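Local atomic coordinates of cytosine-specific methyltransferase (Escherichia coli O157:H7 EDL933, PDB entry 3G7U), a protein that probably transfers a methyl group from S-adenosyl-L-methionine to carbon 5 of cytosine in DNA, as a prophage-encoded member of the C5-methyltransferase family. Residues F114-N119 with E357-G362; D144-I149 with E181-K186. All coordinates share one frame; numbering follows the deposited sequence.

Contact 1. Residues F114-N119 with E357-G362; sequences FFLAEN and EYILKG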
loop_
_atom_site.group_PDB
_atom_site.type_symbol
_atom_site.label_atom_id
_atom_site.label_comp_id
_atom_site.label_asym_id
_atom_site.label_seq_id
_atom_site.Cartn_x
_atom_site.Cartn_y
_atom_site.Cartn_z
ATOM N N PHE A 114 -1.374 16.360 11.842
ATOM C CA PHE A 114 -0.154 15.590 11.552
ATOM C C PHE A 114 0.034 15.399 10.044
ATOM O O PHE A 114 -0.916 15.580 9.252
ATOM C CB PHE A 114 -0.217 14.245 12.289
ATOM C CG PHE A 114 -1.087 13.214 11.625
ATOM C CD1 PHE A 114 -0.534 12.300 10.728
ATOM C CD2 PHE A 114 -2.444 13.108 11.926
ATOM C CE1 PHE A 114 -1.322 11.337 10.108
ATOM C CE2 PHE A 114 -3.249 12.135 11.319
ATOM C CZ PHE A 114 -2.692 11.240 10.421
ATOM N N PHE A 115 1.263 15.074 9.634
ATOM C CA PHE A 115 1.475 14.553 8.281
ATOM C C PHE A 115 2.213 13.223 8.371
ATOM O O PHE A 115 2.938 12.966 9.348
ATOM C CB PHE A 115 2.221 15.535 7.376
ATOM C CG PHE A 115 3.650 15.801 7.768
ATOM C CD1 PHE A 115 4.698 14.970 7.308
ATOM C CD2 PHE A 115 3.973 16.903 8.556
ATOM C CE1 PHE A 115 6.005 15.227 7.633
ATOM C CE2 PHE A 115 5.284 17.166 8.878
ATOM C CZ PHE A 115 6.312 16.321 8.434
ATOM N N LEU A 116 1.978 12.381 7.379
ATOM C CA LEU A 116 2.779 11.147 7.241
ATOM C C LEU A 116 3.079 11.063 5.770
ATOM O O LEU A 116 2.150 10.971 4.939
ATOM C CB LEU A 116 1.987 9.929 7.704
ATOM C CG LEU A 116 2.680 8.547 7.521
ATOM C CD1 LEU A 116 2.209 7.598 8.567
ATOM C CD2 LEU A 116 2.444 7.925 6.141
ATOM N N ALA A 117 4.361 11.035 5.441
ATOM C CA ALA A 117 4.811 10.764 4.070
ATOM C C ALA A 117 5.555 9.440 4.060
ATOM O O ALA A 117 6.246 9.109 5.026
ATOM C CB ALA A 117 5.725 11.849 3.585
ATOM N N GLU A 118 5.362 8.672 3.000
ATOM C CA GLU A 118 6.097 7.402 2.837
ATOM C C GLU A 118 6.954 7.534 1.589
ATOM O O GLU A 118 6.529 8.134 0.590
ATOM C CB GLU A 118 5.138 6.215 2.762
ATOM C CG GLU A 118 4.119 6.215 1.592
ATOM C CD GLU A 118 4.686 5.669 0.263
ATOM O OE1 GLU A 118 3.979 5.721 -0.770
ATOM O OE2 GLU A 118 5.831 5.168 0.247
ATOM N N ASN A 119 8.182 7.012 1.628
ATOM C CA ASN A 119 9.038 7.054 0.463
ATOM C C ASN A 119 9.804 5.717 0.370
ATOM O O ASN A 119 10.032 5.068 1.369
ATOM C CB ASN A 119 10.048 8.194 0.521
ATOM C CG ASN A 119 9.436 9.557 0.198
ATOM O OD1 ASN A 119 8.966 10.235 1.102
ATOM N ND2 ASN A 119 9.476 9.971 -1.082
ATOM N N GLU A 357 -1.327 0.220 8.530
ATOM C CA GLU A 357 -2.263 0.189 9.658
ATOM C C GLU A 357 -1.534 0.346 10.987
ATOM O O GLU A 357 -1.959 1.110 11.867
ATOM C CB GLU A 357 -3.064 -1.097 9.708
ATOM C CG GLU A 357 -4.170 -1.053 10.817
ATOM C CD GLU A 357 -4.850 -2.381 11.002
ATOM O OE1 GLU A 357 -4.529 -3.326 10.232
ATOM O OE2 GLU A 357 -5.708 -2.480 11.899
ATOM N N TYR A 358 -0.429 -0.372 11.117
ATOM C CA TYR A 358 0.305 -0.346 12.368
ATOM C C TYR A 358 0.798 1.038 12.732
ATOM O O TYR A 358 0.558 1.478 13.859
ATOM C CB TYR A 358 1.452 -1.350 12.374
ATOM C CG TYR A 358 1.783 -1.818 13.789
ATOM C CD1 TYR A 358 1.177 -2.962 14.320
ATOM C CD2 TYR A 358 2.672 -1.108 14.595
ATOM C CE1 TYR A 358 1.452 -3.401 15.614
ATOM C CE2 TYR A 358 2.954 -1.540 15.898
ATOM C CZ TYR A 358 2.338 -2.693 16.394
ATOM O OH TYR A 358 2.601 -3.153 17.679
ATOM N N ILE A 359 1.499 1.681 11.790
ATOM C CA ILE A 359 2.060 3.021 11.962
ATOM C C ILE A 359 0.970 4.066 12.202
ATOM O O ILE A 359 1.082 4.872 13.129
ATOM C CB ILE A 359 2.923 3.437 10.747
ATOM C CG1 ILE A 359 4.058 2.422 10.490
ATOM C CG2 ILE A 359 3.453 4.868 10.890
ATOM C CD1 ILE A 359 5.019 2.167 11.681
ATOM N N LEU A 360 -0.070 4.046 11.360
ATOM C CA LEU A 360 -1.168 5.009 11.495
ATOM C C LEU A 360 -1.980 4.809 12.792
ATOM O O LEU A 360 -2.505 5.781 13.325
ATOM C CB LEU A 360 -2.037 4.998 10.214
ATOM C CG LEU A 360 -1.361 5.796 9.065
ATOM C CD1 LEU A 360 -1.899 5.349 7.696
ATOM C CD2 LEU A 360 -1.572 7.332 9.253
ATOM N N LYS A 361 -2.085 3.573 13.312
ATOM C CA LYS A 361 -2.831 3.343 14.581
ATOM C C LYS A 361 -2.109 4.011 15.760
ATOM O O LYS A 361 -2.759 4.492 16.693
ATOM C CB LYS A 361 -3.075 1.835 14.874
ATOM C CG LYS A 361 -4.010 1.524 16.092
ATOM C CD LYS A 361 -5.399 2.138 15.889
ATOM C CE LYS A 361 -6.467 1.763 16.929
ATOM N NZ LYS A 361 -7.800 2.398 16.502
ATOM N N GLY A 362 -0.784 4.057 15.682
ATOM C CA GLY A 362 0.050 4.762 16.643
ATOM C C GLY A 362 -0.326 6.230 16.685
ATOM O O GLY A 362 -0.548 6.787 17.763
#
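F114 and L116, alternate residues of strand 114-119, send their side chains from one face of the central sheet to I359 and L360 of helix 353-367. At the start of the strand, F114 offers a ring corner: CE1 lies 4.1 Å from CD2 of L360, and the methyl approaches the ring obliquely. The torsion of F114 sets CG between its own backbone N and carbonyl carbon (chi1 79°), and from there the ring projects out from the strand toward the helix, with CE1 toward the leucine. L116 turns to the same helix and is the strand residue that touches both of its partners. Its CD1 sits 3.8 Å from CG2 of I359, in the conformer given for that isoleucine, and 3.9 Å from CD2 of L360, so one methyl touches branches of two successive helix residues. With CG trans to the backbone N (chi1 176°), this leucine reaches straight out from the strand. The ring of F114 also meets that of F24, while L15 of helix 14-22 and F166 of strand 163-171 pack on L116. F115 and A117 alternate with these two and face helix 94-110 on the other side of the sheet. The short segments run nearly antiparallel, at 163°, with their axes 10.9 Å apart, a separation that side chains alone bridge. This is the layering of the class I methyltransferase fold, a Rossmann-like sheet with helices on both faces. All four touching residues are buried and the join between them is wholly apolar, which implies that shape and exclusion of water, rather than directional bonds, hold helix against sheet here.

Contact 2. Residues D144-I149 with E181-K186; sequences DILDPI and EVFMPK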
loop_
_atom_site.group_PDB
_atom_site.type_symbol
_atom_site.label_atom_id
_atom_site.label_comp_id
_atom_site.label_asym_id
_atom_site.label_seq_id
_atom_site.Cartn_x
_atom_site.Cartn_y
_atom_site.Cartn_z
ATOM N N ASP A 144 6.573 19.287 15.059
ATOM C CA ASP A 144 7.595 18.402 15.639
ATOM C C ASP A 144 7.820 17.271 14.620
ATOM O O ASP A 144 6.952 16.441 14.434
ATOM C CB ASP A 144 7.074 17.827 16.948
ATOM C CG ASP A 144 7.027 18.877 18.079
ATOM O OD1 ASP A 144 7.891 19.788 18.082
ATOM O OD2 ASP A 144 6.121 18.785 18.947
ATOM N N ILE A 145 8.977 17.289 13.975
ATOM C CA ILE A 145 9.297 16.374 12.878
ATOM C C ILE A 145 10.100 15.217 13.490
ATOM O O ILE A 145 11.079 15.449 14.192
ATOM C CB ILE A 145 10.070 17.099 11.769
ATOM C CG1 ILE A 145 9.205 18.220 11.178
ATOM C CG2 ILE A 145 10.458 16.130 10.642
ATOM C CD1 ILE A 145 9.965 19.129 10.251
ATOM N N LEU A 146 9.630 13.988 13.296
ATOM C CA LEU A 146 10.297 12.847 13.875
ATOM C C LEU A 146 11.432 12.477 12.957
ATOM O O LEU A 146 11.424 12.781 11.745
ATOM C CB LEU A 146 9.365 11.655 14.056
ATOM C CG LEU A 146 8.078 11.805 14.869
ATOM C CD1 LEU A 146 7.453 10.451 15.123
ATOM C CD2 LEU A 146 8.391 12.496 16.183
ATOM N N ASP A 147 12.442 11.833 13.529
ATOM C CA ASP A 147 13.506 11.293 12.686
ATOM C C ASP A 147 12.903 10.192 11.780
ATOM O O ASP A 147 11.883 9.616 12.113
ATOM C CB ASP A 147 14.662 10.765 13.541
ATOM C CG ASP A 147 15.686 11.852 13.903
ATOM O OD1 ASP A 147 15.921 12.827 13.129
ATOM O OD2 ASP A 147 16.291 11.691 14.970
ATOM N N PRO A 148 13.522 9.939 10.620
ATOM C CA PRO A 148 12.987 8.931 9.695
ATOM C C PRO A 148 12.833 7.559 10.324
ATOM O O PRO A 148 13.708 7.099 11.069
ATOM C CB PRO A 148 14.042 8.855 8.626
ATOM C CG PRO A 148 14.709 10.176 8.661
ATOM C CD PRO A 148 14.734 10.577 10.079
ATOM N N ILE A 149 11.697 6.938 10.039
ATOM C CA ILE A 149 11.362 5.596 10.487
ATOM C C ILE A 149 11.623 4.720 9.249
ATOM O O ILE A 149 11.076 4.966 8.193
ATOM C CB ILE A 149 9.884 5.575 10.978
ATOM C CG1 ILE A 149 9.731 6.404 12.266
ATOM C CG2 ILE A 149 9.393 4.183 11.247
ATOM C CD1 ILE A 149 8.340 6.427 12.807
ATOM N N GLU A 181 8.016 3.429 21.085
ATOM C CA GLU A 181 7.148 2.341 21.534
ATOM C C GLU A 181 5.906 2.247 20.670
ATOM O O GLU A 181 5.503 1.139 20.296
ATOM C CB GLU A 181 6.726 2.523 22.997
ATOM C CG GLU A 181 5.740 1.466 23.499
ATOM C CD GLU A 181 5.798 1.268 25.007
ATOM O OE1 GLU A 181 5.915 2.279 25.746
ATOM O OE2 GLU A 181 5.726 0.094 25.452
ATOM N N VAL A 182 5.328 3.405 20.330
ATOM C CA VAL A 182 4.043 3.420 19.658
ATOM C C VAL A 182 4.123 2.779 18.263
ATOM O O VAL A 182 3.222 2.025 17.913
ATOM C CB VAL A 182 3.326 4.828 19.671
ATOM C CG1 VAL A 182 3.263 5.397 21.109
ATOM C CG2 VAL A 182 3.976 5.829 18.736
ATOM N N PHE A 183 5.237 2.996 17.562
ATOM C CA PHE A 183 5.430 2.537 16.171
ATOM C C PHE A 183 6.138 1.182 16.014
ATOM O O PHE A 183 6.170 0.606 14.912
ATOM C CB PHE A 183 6.176 3.593 15.354
ATOM C CG PHE A 183 5.485 4.927 15.321
ATOM C CD1 PHE A 183 4.180 5.030 14.853
ATOM C CD2 PHE A 183 6.134 6.079 15.783
ATOM C CE1 PHE A 183 3.515 6.277 14.833
ATOM C CE2 PHE A 183 5.491 7.335 15.764
ATOM C CZ PHE A 183 4.177 7.438 15.287
ATOM N N MET A 184 6.716 0.686 17.109
ATOM C CA MET A 184 7.483 -0.547 17.089
ATOM C C MET A 184 6.524 -1.696 17.087
ATOM O O MET A 184 5.484 -1.626 17.749
ATOM C CB MET A 184 8.326 -0.659 18.365
ATOM C CG MET A 184 9.596 0.124 18.385
ATOM S SD MET A 184 10.194 0.135 20.104
ATOM C CE MET A 184 10.637 -1.606 20.371
ATOM N N PRO A 185 6.891 -2.796 16.396
ATOM C CA PRO A 185 6.038 -3.970 16.371
ATOM C C PRO A 185 6.106 -4.778 17.663
ATOM O O PRO A 185 7.193 -5.068 18.169
ATOM C CB PRO A 185 6.589 -4.788 15.202
ATOM C CG PRO A 185 7.969 -4.284 14.957
ATOM C CD PRO A 185 8.133 -2.967 15.617
ATOM N N LYS A 186 4.942 -5.120 18.192
ATOM C CA LYS A 186 4.879 -5.957 19.367
ATOM C C LYS A 186 3.784 -7.000 19.232
ATOM O O LYS A 186 2.692 -6.699 18.738
ATOM C CB LYS A 186 4.739 -5.118 20.652
ATOM C CG LYS A 186 3.558 -4.155 20.731
ATOM C CD LYS A 186 3.390 -3.649 22.165
ATOM C CE LYS A 186 2.028 -3.013 22.373
ATOM N NZ LYS A 186 1.568 -3.157 23.781
#
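F183 is the centre of this contact, its ring reached by one methyl from L146 and one from I149. The two aliphatic residues belong to the irregular middle of strand 143-152, an outermost strand of the central sheet; F183 belongs to the loop between strand 163-171 and helix 193-196. CD1 of I149 stands 3.7 Å from CD2 of F183, near the root of the ring, and the two side chains cross at about a right angle. CD1 of L146 stands 3.7 Å from CE2 of the same ring, one carbon farther out, and here the side chains arrive from opposite directions. Both methyls approach obliquely, and they share one side of the phenyl outline. I149 is extended, with chi2 at 180°, which carries its terminal methyl out to the aromatic carbon. V182 contributes from within the loop: its CG2 lies 3.5 Å above the plane of the F183 ring, over its centre, on the face opposite the two methyls. Beyond the two segments, I168 of strand 163-171 touches both F183 and I149, while I359 and L363 of helix 353-367 also pack on F183. The phenylalanine is thus a wedge between the edge of the sheet and the C-terminal helix. Hydrogen bonds from Y156 OH to F183 O and between K186 N and Y358 OH hold the loop as well. With F183 buried and its two partners only partly so, the chemistry implies that the loop meets the sheet edge here through one aromatic side chain, in a join that rests on dispersion and hydrophobic burial.

The centres of contacts 1 and 2 lie 9 Å apart on the same side of the chain's centre, and both reach the seven-stranded mixed sheet. Along the chain, 144-149 and 181-186 both fall between 114-119 and 357-362, which nests contact 2 inside the loop that contact 1 closes. Strand 163-171 lies between strands 114-119 and 143-152. The contacts also touch directly: Y358 OH is probably hydrogen-bonded to K186 N, at 3.1 Å, and I359 O packs on CE1 of F183. Helix 353-367 thus packs on one face of the sheet and touches both inner strand 114-119 and the loop lying against edge strand 143-152, bringing the C-terminal part of the chain onto the methyltransferase sheet.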